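Local coordinates for ErfK/YbiS/YcfS/YnhG family protein (Xylanimonas cellulosilytica, PDB 4LPQ) that probably cross-links cell-wall peptidoglycan as an L,D-transpeptidase, its catalytic domain following a putative peptidoglycan-binding domain in the same chain, at residues G39-W43 / A44-A48; Q67-A70 / A71-G75; E89-L92 / D93-I96. One frame throughout, in Å; residues are numbered along the deposited sequence.

Contacts 1 and 2 belong to the three-helix region that matches the putative peptidoglycan-binding domain, at the start of helix 43-56 and the end of helix 66-74; their centres are about 17 Å apart. Contact 3 lies in the L,D-transpeptidase catalytic domain, where strand 86-91 turns into strand 96-101, its centre about 20 Å from those of the others. It is the buried one, its centre about 8 Å from that of the chain, whereas contacts 1 and 2 are partly buried, at about 14 and 19 Å. The chemistry of the three differs accordingly: aromatic faces against aliphatic groups in contact 1, an amide-carboxylate pair on an exposed helix side in contact 2, and an aspartate binding backbone N-H in a tight turn in contact 3.

Contact 1: G39-W43 / A44-A48; sequences GDYGW and ATQQA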
ATOM      1  N   GLY A  39      -1.724   9.744  18.451  1.00 18.47           N
ATOM      2  CA  GLY A  39      -2.197  11.100  18.323  1.00 17.28           C
ATOM      3  C   GLY A  39      -1.317  12.028  17.515  1.00 16.30           C
ATOM      4  O   GLY A  39      -1.664  13.235  17.393  1.00 17.82           O
ATOM      5  N   ASP A  40      -0.272  11.509  16.887  1.00 17.91           N
ATOM      6  CA  ASP A  40       0.580  12.328  16.021  0.50 16.39           C
ATOM      7  C   ASP A  40       0.502  11.849  14.576  1.00 13.40           C
ATOM      8  O   ASP A  40       0.832  10.717  14.289  1.00 16.13           O
ATOM      9  CB  ASP A  40       2.015  12.240  16.464  0.50 17.36           C
ATOM     10  CG  ASP A  40       2.240  12.883  17.819  0.50 19.45           C
ATOM     11  OD1 ASP A  40       1.534  13.796  18.266  0.50 21.98           O
ATOM     12  OD2 ASP A  40       3.256  12.533  18.511  0.50 31.09           O
ATOM     13  N   TYR A  41       0.044  12.707  13.683  1.00 14.30           N
ATOM     14  CA  TYR A  41      -0.109  12.333  12.273  1.00 13.85           C
ATOM     15  C   TYR A  41       1.221  12.551  11.551  1.00 13.42           C
ATOM     16  O   TYR A  41       1.515  13.638  11.046  1.00 14.46           O
ATOM     17  CB  TYR A  41      -1.244  13.089  11.678  1.00 14.15           C
ATOM     18  CG  TYR A  41      -1.717  12.723  10.299  1.00 12.33           C
ATOM     19  CD1 TYR A  41      -0.862  12.263   9.324  1.00 13.03           C
ATOM     20  CD2 TYR A  41      -3.058  12.866   9.949  1.00 13.49           C
ATOM     21  CE1 TYR A  41      -1.280  12.084   8.011  1.00 13.01           C
ATOM     22  CE2 TYR A  41      -3.519  12.690   8.665  1.00 13.47           C
ATOM     23  CZ  TYR A  41      -2.626  12.280   7.702  1.00 13.09           C
ATOM     24  OH  TYR A  41      -3.031  12.090   6.389  1.00 14.98           O
ATOM     25  N   GLY A  42       2.037  11.495  11.554  1.00 12.47           N
ATOM     26  CA  GLY A  42       3.267  11.423  10.870  1.00 12.64           C
ATOM     27  C   GLY A  42       3.266  10.599   9.628  1.00 12.14           C
ATOM     28  O   GLY A  42       2.204  10.381   9.021  1.00 12.78           O
ATOM     29  N   TRP A  43       4.447  10.166   9.200  1.00 12.88           N
ATOM     30  CA  TRP A  43       4.591   9.436   7.959  1.00 12.50           C
ATOM     31  C   TRP A  43       3.783   8.162   7.874  1.00 12.76           C
ATOM     32  O   TRP A  43       3.196   7.827   6.826  1.00 13.74           O
ATOM     33  CB  TRP A  43       6.077   9.199   7.677  1.00 14.21           C
ATOM     34  CG  TRP A  43       6.464   8.763   6.347  1.00 13.80           C
ATOM     35  CD1 TRP A  43       6.960   9.513   5.342  1.00 13.32           C
ATOM     36  CD2 TRP A  43       6.508   7.411   5.884  1.00 13.45           C
ATOM     37  NE1 TRP A  43       7.228   8.746   4.225  1.00 14.04           N
ATOM     38  CE2 TRP A  43       6.972   7.436   4.556  1.00 13.53           C
ATOM     39  CE3 TRP A  43       6.143   6.171   6.441  1.00 13.36           C
ATOM     40  CZ2 TRP A  43       7.097   6.309   3.774  1.00 14.15           C
ATOM     41  CZ3 TRP A  43       6.325   5.014   5.657  1.00 13.60           C
ATOM     42  CH2 TRP A  43       6.755   5.124   4.335  1.00 14.55           C
ATOM     43  N   ALA A  44       3.812   7.391   8.988  1.00 13.10           N
ATOM     44  CA  ALA A  44       3.124   6.121   9.011  1.00 12.65           C
ATOM     45  C   ALA A  44       1.606   6.305   8.900  1.00 13.22           C
ATOM     46  O   ALA A  44       0.901   5.591   8.182  1.00 13.97           O
ATOM     47  CB  ALA A  44       3.498   5.356  10.261  1.00 15.13           C
ATOM     48  N   THR A  45       1.115   7.315   9.593  1.00 12.97           N
ATOM     49  CA  THR A  45      -0.280   7.636   9.500  1.00 11.94           C
ATOM     50  C   THR A  45      -0.669   8.096   8.106  1.00 10.98           C
ATOM     51  O   THR A  45      -1.716   7.750   7.562  1.00 12.91           O
ATOM     52  CB  THR A  45      -0.697   8.703  10.571  1.00 13.58           C
ATOM     53  OG1 THR A  45      -0.476   8.175  11.858  1.00 15.15           O
ATOM     54  CG2 THR A  45      -2.153   9.094  10.459  1.00 12.90           C
ATOM     55  N   GLN A  46       0.249   8.848   7.465  1.00 12.18           N
ATOM     56  CA  GLN A  46       0.017   9.266   6.094  1.00 11.34           C
ATOM     57  C   GLN A  46      -0.211   8.106   5.185  1.00 11.35           C
ATOM     58  O   GLN A  46      -1.100   8.145   4.306  1.00 11.36           O
ATOM     59  CB  GLN A  46       1.193  10.143   5.617  1.00 13.13           C
ATOM     60  CG  GLN A  46       1.020  10.711   4.234  1.00 16.49           C
ATOM     61  CD  GLN A  46       0.014  11.764   4.306  1.00 19.94           C
ATOM     62  OE1 GLN A  46       0.328  12.903   4.391  1.00 27.38           O
ATOM     63  NE2 GLN A  46      -1.247  11.372   4.235  1.00 23.35           N
ATOM     64  N   GLN A  47       0.601   7.074   5.290  1.00 12.06           N
ATOM     65  CA  GLN A  47       0.438   5.899   4.449  1.00 12.03           C
ATOM     66  C   GLN A  47      -0.971   5.297   4.614  1.00 10.65           C
ATOM     67  O   GLN A  47      -1.608   4.931   3.647  1.00 12.41           O
ATOM     68  CB  GLN A  47       1.503   4.842   4.745  1.00 11.72           C
ATOM     69  CG  GLN A  47       2.920   5.249   4.348  1.00 11.64           C
ATOM     70  CD  GLN A  47       3.053   5.296   2.845  1.00 11.85           C
ATOM     71  OE1 GLN A  47       3.377   6.438   2.262  1.00 15.80           O
ATOM     72  NE2 GLN A  47       2.863   4.239   2.221  1.00  9.61           N
ATOM     73  N   ALA A  48      -1.409   5.234   5.867  1.00 11.85           N
ATOM     74  CA  ALA A  48      -2.734   4.641   6.122  1.00 12.00           C
ATOM     75  C   ALA A  48      -3.875   5.486   5.605  1.00 11.59           C
ATOM     76  O   ALA A  48      -4.858   4.999   5.062  1.00 12.08           O
ATOM     77  CB  ALA A  48      -2.923   4.380   7.608  1.00 12.47           C
TER
HETATM   78  O   HOH W   1      -1.905  14.836   5.245  1.00 25.31           O
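Gly42 and Gln46 meet through the backbone where segment 39-43 leads from a loop into helix 43-56. Gly42 holds the N-cap position, and its O accepts a hydrogen bond from Gln46 N at 2.9 Å, with the donor in the carbonyl plane. One residue on, Gln47 N donates to Trp43 O, continuing the i to i+4 pattern. Just before the cap, Tyr41 is the centre of an inverse gamma turn, closed by a weak bond from Gly42 N to Asp40 O.

Two CH-pi contacts follow. Thr45 CG2 sits over one face of the Tyr41 ring, 3.7 Å from its centroid and 16° off the normal; with OG1 beside the backbone N (chi1 -62°) and hydrogen-bonded to Gln24 NE2 of helix 18-30, CG2 falls anti to that N, over the ring. Further along, Gln47 CG covers a face of the Trp43 six-membered ring, 3.9 Å from the centroid, the two side chains lying side by side and pointing the same way. Both also touch Ile172, so this helix start packs against the L,D-transpeptidase region.

At the phenol edge, Gln46 NE2 lies in the ring plane, 2.9 Å from Tyr41 OH, with amide and ring planes 73° apart. A water gives a hydrogen bond to Gln46 OE1 at 3.1 Å and also bonds Tyr41 OH. The buried ring thus has a methyl packed on one face, while Gln46 NE2 and a single water give its hydroxyl polar neighbours.

Contact 2: Q67-A70 / A71-G75; sequences QTQA and ALDAG
Gln69 and Asp73, one helical turn apart on an exposed side of helix 66-74, are joined by a side-chain hydrogen bond: Gln69 NE2 donates to Asp73 OD1 at 3.1 Å, with an N-H...O angle of 137°. The acceptor lies close to the amide plane, but the nitrogen meets OD1 from above the carboxylate plane, the two planes being 62° apart. Gln69 reaches it by a bend at chi2, which turns its amide along the helix toward the aspartate.

Behind this pair, the backbone sets the spacing. Asp73 N donates to Gln69 O at 2.9 Å, and Leu72 N to Thr68 O at the same distance. Leu72 CG also rests 3.5 Å from Thr68 O.

Farther out, the buried side of the helix meets its neighbours: Thr68, Ala71 and Leu72 touch Phe52 of helix 43-56, and Leu72 also reaches Leu23 and Leu27 of helix 18-30. The last turn closes with Ala74 N bonded to Ala70 O and Gly75 N to Leu72 O at 3.0 Å. With its positive phi of 74°, Gly75 ends the helix in a Schellman motif.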
ATOM      1  N   GLN A  67     -15.892  14.625   3.583  1.00 11.95           N
ATOM      2  CA  GLN A  67     -16.148  13.448   2.782  1.00 13.32           C
ATOM      3  C   GLN A  67     -15.382  12.226   3.253  1.00 10.95           C
ATOM      4  O   GLN A  67     -15.929  11.106   3.276  1.00 12.34           O
ATOM      5  CB  GLN A  67     -15.889  13.771   1.341  1.00 13.10           C
ATOM      6  CG  GLN A  67     -16.334  12.693   0.357  1.00 13.28           C
ATOM      7  CD  GLN A  67     -16.037  12.987  -1.079  1.00 15.10           C
ATOM      8  OE1 GLN A  67     -15.121  13.693  -1.402  1.00 19.37           O
ATOM      9  NE2 GLN A  67     -16.802  12.368  -1.938  1.00 18.26           N
ATOM     10  N   THR A  68     -14.100  12.423   3.569  1.00 11.62           N
ATOM     11  CA  THR A  68     -13.316  11.319   4.112  1.00 10.90           C
ATOM     12  C   THR A  68     -13.860  10.814   5.425  1.00 11.31           C
ATOM     13  O   THR A  68     -13.975   9.605   5.649  1.00 12.10           O
ATOM     14  CB  THR A  68     -11.801  11.681   4.157  1.00 12.06           C
ATOM     15  OG1 THR A  68     -11.318  11.982   2.871  1.00 12.72           O
ATOM     16  CG2 THR A  68     -10.998  10.532   4.715  1.00 11.94           C
ATOM     17  N   GLN A  69     -14.281  11.729   6.283  1.00 12.83           N
ATOM     18  CA  GLN A  69     -14.867  11.352   7.553  1.00 12.93           C
ATOM     19  C   GLN A  69     -16.134  10.532   7.337  1.00 13.07           C
ATOM     20  O   GLN A  69     -16.360   9.575   8.047  1.00 13.64           O
ATOM     21  CB  GLN A  69     -15.166  12.609   8.388  1.00 13.99           C
ATOM     22  CG  GLN A  69     -15.763  12.304   9.713  1.00 16.48           C
ATOM     23  CD  GLN A  69     -14.745  11.670  10.612  1.00 20.89           C
ATOM     24  OE1 GLN A  69     -13.607  12.105  10.700  1.00 28.35           O
ATOM     25  NE2 GLN A  69     -15.177  10.640  11.313  1.00 21.22           N
ATOM     26  N   ALA A  70     -16.954  10.914   6.359  1.00 12.75           N
ATOM     27  CA  ALA A  70     -18.128  10.145   6.082  1.00 13.82           C
ATOM     28  C   ALA A  70     -17.818   8.708   5.710  1.00 13.23           C
ATOM     29  O   ALA A  70     -18.486   7.766   6.139  1.00 14.85           O
ATOM     30  CB  ALA A  70     -18.994  10.825   5.017  1.00 16.93           C
ATOM     31  N   ALA A  71     -16.767   8.543   4.890  1.00 13.43           N
ATOM     32  CA  ALA A  71     -16.379   7.200   4.479  1.00 13.64           C
ATOM     33  C   ALA A  71     -15.816   6.411   5.682  1.00 12.61           C
ATOM     34  O   ALA A  71     -16.034   5.190   5.799  1.00 13.88           O
ATOM     35  CB  ALA A  71     -15.418   7.313   3.315  1.00 13.63           C
ATOM     36  N   LEU A  72     -15.062   7.076   6.542  1.00 12.27           N
ATOM     37  CA  LEU A  72     -14.556   6.440   7.745  1.00 12.35           C
ATOM     38  C   LEU A  72     -15.708   5.929   8.597  1.00 13.24           C
ATOM     39  O   LEU A  72     -15.701   4.818   9.116  1.00 14.58           O
ATOM     40  CB  LEU A  72     -13.652   7.391   8.503  1.00 12.78           C
ATOM     41  CG  LEU A  72     -12.280   7.564   7.962  1.00 14.97           C
ATOM     42  CD1 LEU A  72     -11.664   8.778   8.527  1.00 16.85           C
ATOM     43  CD2 LEU A  72     -11.404   6.324   8.189  1.00 15.33           C
ATOM     44  N   ASP A  73     -16.701   6.806   8.783  1.00 13.74           N
ATOM     45  CA  ASP A  73     -17.864   6.446   9.602  1.00 14.63           C
ATOM     46  C   ASP A  73     -18.640   5.289   8.958  1.00 14.88           C
ATOM     47  O   ASP A  73     -19.206   4.438   9.706  1.00 18.20           O
ATOM     48  CB  ASP A  73     -18.771   7.619   9.797  1.00 15.75           C
ATOM     49  CG  ASP A  73     -18.166   8.668  10.805  1.00 21.06           C
ATOM     50  OD1 ASP A  73     -17.248   8.406  11.536  1.00 25.26           O
ATOM     51  OD2 ASP A  73     -18.732   9.738  10.929  1.00 23.38           O
ATOM     52  N   ALA A  74     -18.701   5.262   7.611  1.00 14.46           N
ATOM     53  CA  ALA A  74     -19.361   4.174   6.925  1.00 15.69           C
ATOM     54  C   ALA A  74     -18.523   2.849   7.033  1.00 17.27           C
ATOM     55  O   ALA A  74     -19.037   1.763   6.759  1.00 18.11           O
ATOM     56  CB  ALA A  74     -19.579   4.487   5.452  1.00 17.12           C
ATOM     57  N   GLY A  75     -17.289   2.938   7.463  1.00 15.29           N
ATOM     58  CA  GLY A  75     -16.476   1.762   7.644  1.00 16.00           C
ATOM     59  C   GLY A  75     -16.001   1.182   6.331  1.00 14.12           C
ATOM     60  O   GLY A  75     -15.834  -0.011   6.177  1.00 16.59           O
TER

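Contact 3: E89-L92 / D93-I96; sequences EIDL and DKQI
Asp91 and Ile96 form an antiparallel hydrogen-bonded pair at the turn end of the hairpin between strands 86-91 and 96-101, and because Gln95 and Ile96 both face Asp91, the closure is a G1 beta bulge. Gln95 takes the bulge position with a positive phi. Asp91 N donates to Ile96 O at 2.9 Å, while Asp91 O receives weak bonds from both Gln95 N and Ile96 N.

The Asp91 side chain is turned over the turn, its CG anti to the backbone N (chi1 -176°). This places OD1 3.0 Å from Lys94 N in an almost linear bond of 168°, although the donor lies well above the carboxylate plane. A water donates to OD1 at 2.6 Å and accepts from Asp93 N, bridging the carboxylate to the Leu92-Asp93 peptide.

Asp91 and Lys94 meet at a slant: the aliphatic CD of Lys94 passes 3.5 Å from Asp91 OD2. The extended lysine then carries NZ on to Ala55 O of helix 43-56, in the preceding domain; Ile96 touches that helix too. Ile96 CG1 packs 4.0 Å from Asp91 CB, both side chains on the same face of the sheet.

Gln95 bends back instead, its chain folded at chi2, and its NE2 also hydrogen-bonds Ser113 OG. Gln95 NE2 donates to Leu92 O at 2.8 Å and 173°, in the carbonyl plane and on a lone pair of that oxygen.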
ATOM      1  N   GLU A  89      -3.647  -9.260  -3.228  1.00 12.59           N
ATOM      2  CA  GLU A  89      -4.305  -8.639  -4.351  1.00 12.94           C
ATOM      3  C   GLU A  89      -3.769  -7.226  -4.492  1.00 12.26           C
ATOM      4  O   GLU A  89      -3.677  -6.469  -3.505  1.00 14.82           O
ATOM      5  CB  GLU A  89      -5.820  -8.600  -4.155  1.00 13.75           C
ATOM      6  CG  GLU A  89      -6.438  -9.976  -4.034  1.00 15.41           C
ATOM      7  CD  GLU A  89      -7.969 -10.088  -4.081  1.00 15.71           C
ATOM      8  OE1 GLU A  89      -8.583  -9.081  -4.559  1.00 16.82           O
ATOM      9  OE2 GLU A  89      -8.484 -11.139  -3.615  1.00 16.96           O
ATOM     10  N   ILE A  90      -3.477  -6.804  -5.730  1.00 11.88           N
ATOM     11  CA  ILE A  90      -3.006  -5.469  -5.965  1.00 11.59           C
ATOM     12  C   ILE A  90      -3.950  -4.840  -6.981  1.00 13.00           C
ATOM     13  O   ILE A  90      -4.086  -5.252  -8.129  1.00 13.87           O
ATOM     14  CB  ILE A  90      -1.542  -5.524  -6.483  1.00 14.35           C
ATOM     15  CG1 ILE A  90      -0.629  -6.207  -5.407  1.00 18.18           C
ATOM     16  CG2 ILE A  90      -1.094  -4.101  -6.781  1.00 16.77           C
ATOM     17  CD1 ILE A  90       0.705  -6.649  -5.816  1.00 19.41           C
ATOM     18  N   ASP A  91      -4.662  -3.814  -6.476  1.00 12.10           N
ATOM     19  CA  ASP A  91      -5.598  -3.018  -7.240  1.00 13.39           C
ATOM     20  C   ASP A  91      -4.876  -1.886  -7.858  1.00 12.19           C
ATOM     21  O   ASP A  91      -4.530  -0.917  -7.165  1.00 13.73           O
ATOM     22  CB  ASP A  91      -6.788  -2.600  -6.348  1.00 13.66           C
ATOM     23  CG  ASP A  91      -7.856  -1.850  -7.108  1.00 13.87           C
ATOM     24  OD1 ASP A  91      -7.548  -1.184  -8.138  1.00 16.02           O
ATOM     25  OD2 ASP A  91      -9.022  -1.933  -6.632  1.00 17.35           O
ATOM     26  N   LEU A  92      -4.548  -1.994  -9.143  1.00 13.75           N
ATOM     27  CA  LEU A  92      -3.737  -0.991  -9.832  1.00 14.56           C
ATOM     28  C   LEU A  92      -4.430   0.327 -10.004  1.00 11.56           C
ATOM     29  O   LEU A  92      -3.789   1.377  -9.926  1.00 15.46           O
ATOM     30  CB  LEU A  92      -3.196  -1.536 -11.141  1.00 15.90           C
ATOM     31  CG  LEU A  92      -2.292  -2.774 -11.022  1.00 16.81           C
ATOM     32  CD1 LEU A  92      -2.010  -3.328 -12.375  1.00 23.69           C
ATOM     33  CD2 LEU A  92      -1.016  -2.402 -10.230  1.00 18.19           C
ATOM     34  N   ASP A  93      -5.758   0.336 -10.200  1.00 13.68           N
ATOM     35  CA  ASP A  93      -6.487   1.579 -10.310  1.00 14.21           C
ATOM     36  C   ASP A  93      -6.487   2.358  -8.994  1.00 13.07           C
ATOM     37  O   ASP A  93      -6.307   3.594  -8.959  1.00 14.82           O
ATOM     38  CB  ASP A  93      -7.923   1.349 -10.753  1.00 15.65           C
ATOM     39  CG  ASP A  93      -8.027   0.921 -12.216  1.00 22.89           C
ATOM     40  OD1 ASP A  93      -7.017   0.840 -12.966  1.00 26.35           O
ATOM     41  OD2 ASP A  93      -9.171   0.596 -12.576  1.00 31.34           O
ATOM     42  N   LYS A  94      -6.696   1.671  -7.896  1.00 12.72           N
ATOM     43  CA  LYS A  94      -6.721   2.283  -6.579  1.00 12.24           C
ATOM     44  C   LYS A  94      -5.355   2.433  -5.933  1.00 11.72           C
ATOM     45  O   LYS A  94      -5.182   3.191  -4.975  1.00 13.12           O
ATOM     46  CB  LYS A  94      -7.681   1.555  -5.631  1.00 13.64           C
ATOM     47  CG  LYS A  94      -9.119   1.638  -6.087  1.00 13.19           C
ATOM     48  CD  LYS A  94     -10.078   1.029  -5.071  1.00 14.18           C
ATOM     49  CE  LYS A  94     -11.545   1.323  -5.418  1.00 18.86           C
ATOM     50  NZ  LYS A  94     -12.486   0.782  -4.401  1.00 18.54           N
ATOM     51  N   GLN A  95      -4.347   1.733  -6.456  1.00 11.45           N
ATOM     52  CA  GLN A  95      -2.999   1.788  -5.931  1.00 11.05           C
ATOM     53  C   GLN A  95      -2.940   1.336  -4.461  1.00 10.67           C
ATOM     54  O   GLN A  95      -2.322   1.984  -3.591  1.00 11.46           O
ATOM     55  CB  GLN A  95      -2.381   3.165  -6.140  1.00 12.13           C
ATOM     56  CG  GLN A  95      -2.155   3.533  -7.625  1.00 12.82           C
ATOM     57  CD  GLN A  95      -0.921   2.843  -8.160  1.00 11.63           C
ATOM     58  OE1 GLN A  95       0.205   3.153  -7.765  1.00 12.96           O
ATOM     59  NE2 GLN A  95      -1.169   1.783  -8.938  1.00 13.59           N
ATOM     60  N   ILE A  96      -3.559   0.150  -4.172  1.00 10.66           N
ATOM     61  CA  ILE A  96      -3.525  -0.473  -2.867  1.00 11.35           C
ATOM     62  C   ILE A  96      -3.204  -1.953  -3.036  1.00 11.23           C
ATOM     63  O   ILE A  96      -3.532  -2.575  -4.058  1.00 11.94           O
ATOM     64  CB  ILE A  96      -4.855  -0.249  -2.090  1.00 11.75           C
ATOM     65  CG1 ILE A  96      -6.042  -0.812  -2.820  1.00 12.79           C
ATOM     66  CG2 ILE A  96      -5.050   1.215  -1.747  1.00 13.16           C
ATOM     67  CD1 ILE A  96      -7.394  -0.563  -2.199  1.00 13.54           C
TER
HETATM   68  O   HOH W   2      -7.734  -1.937 -10.652  1.00 18.09           O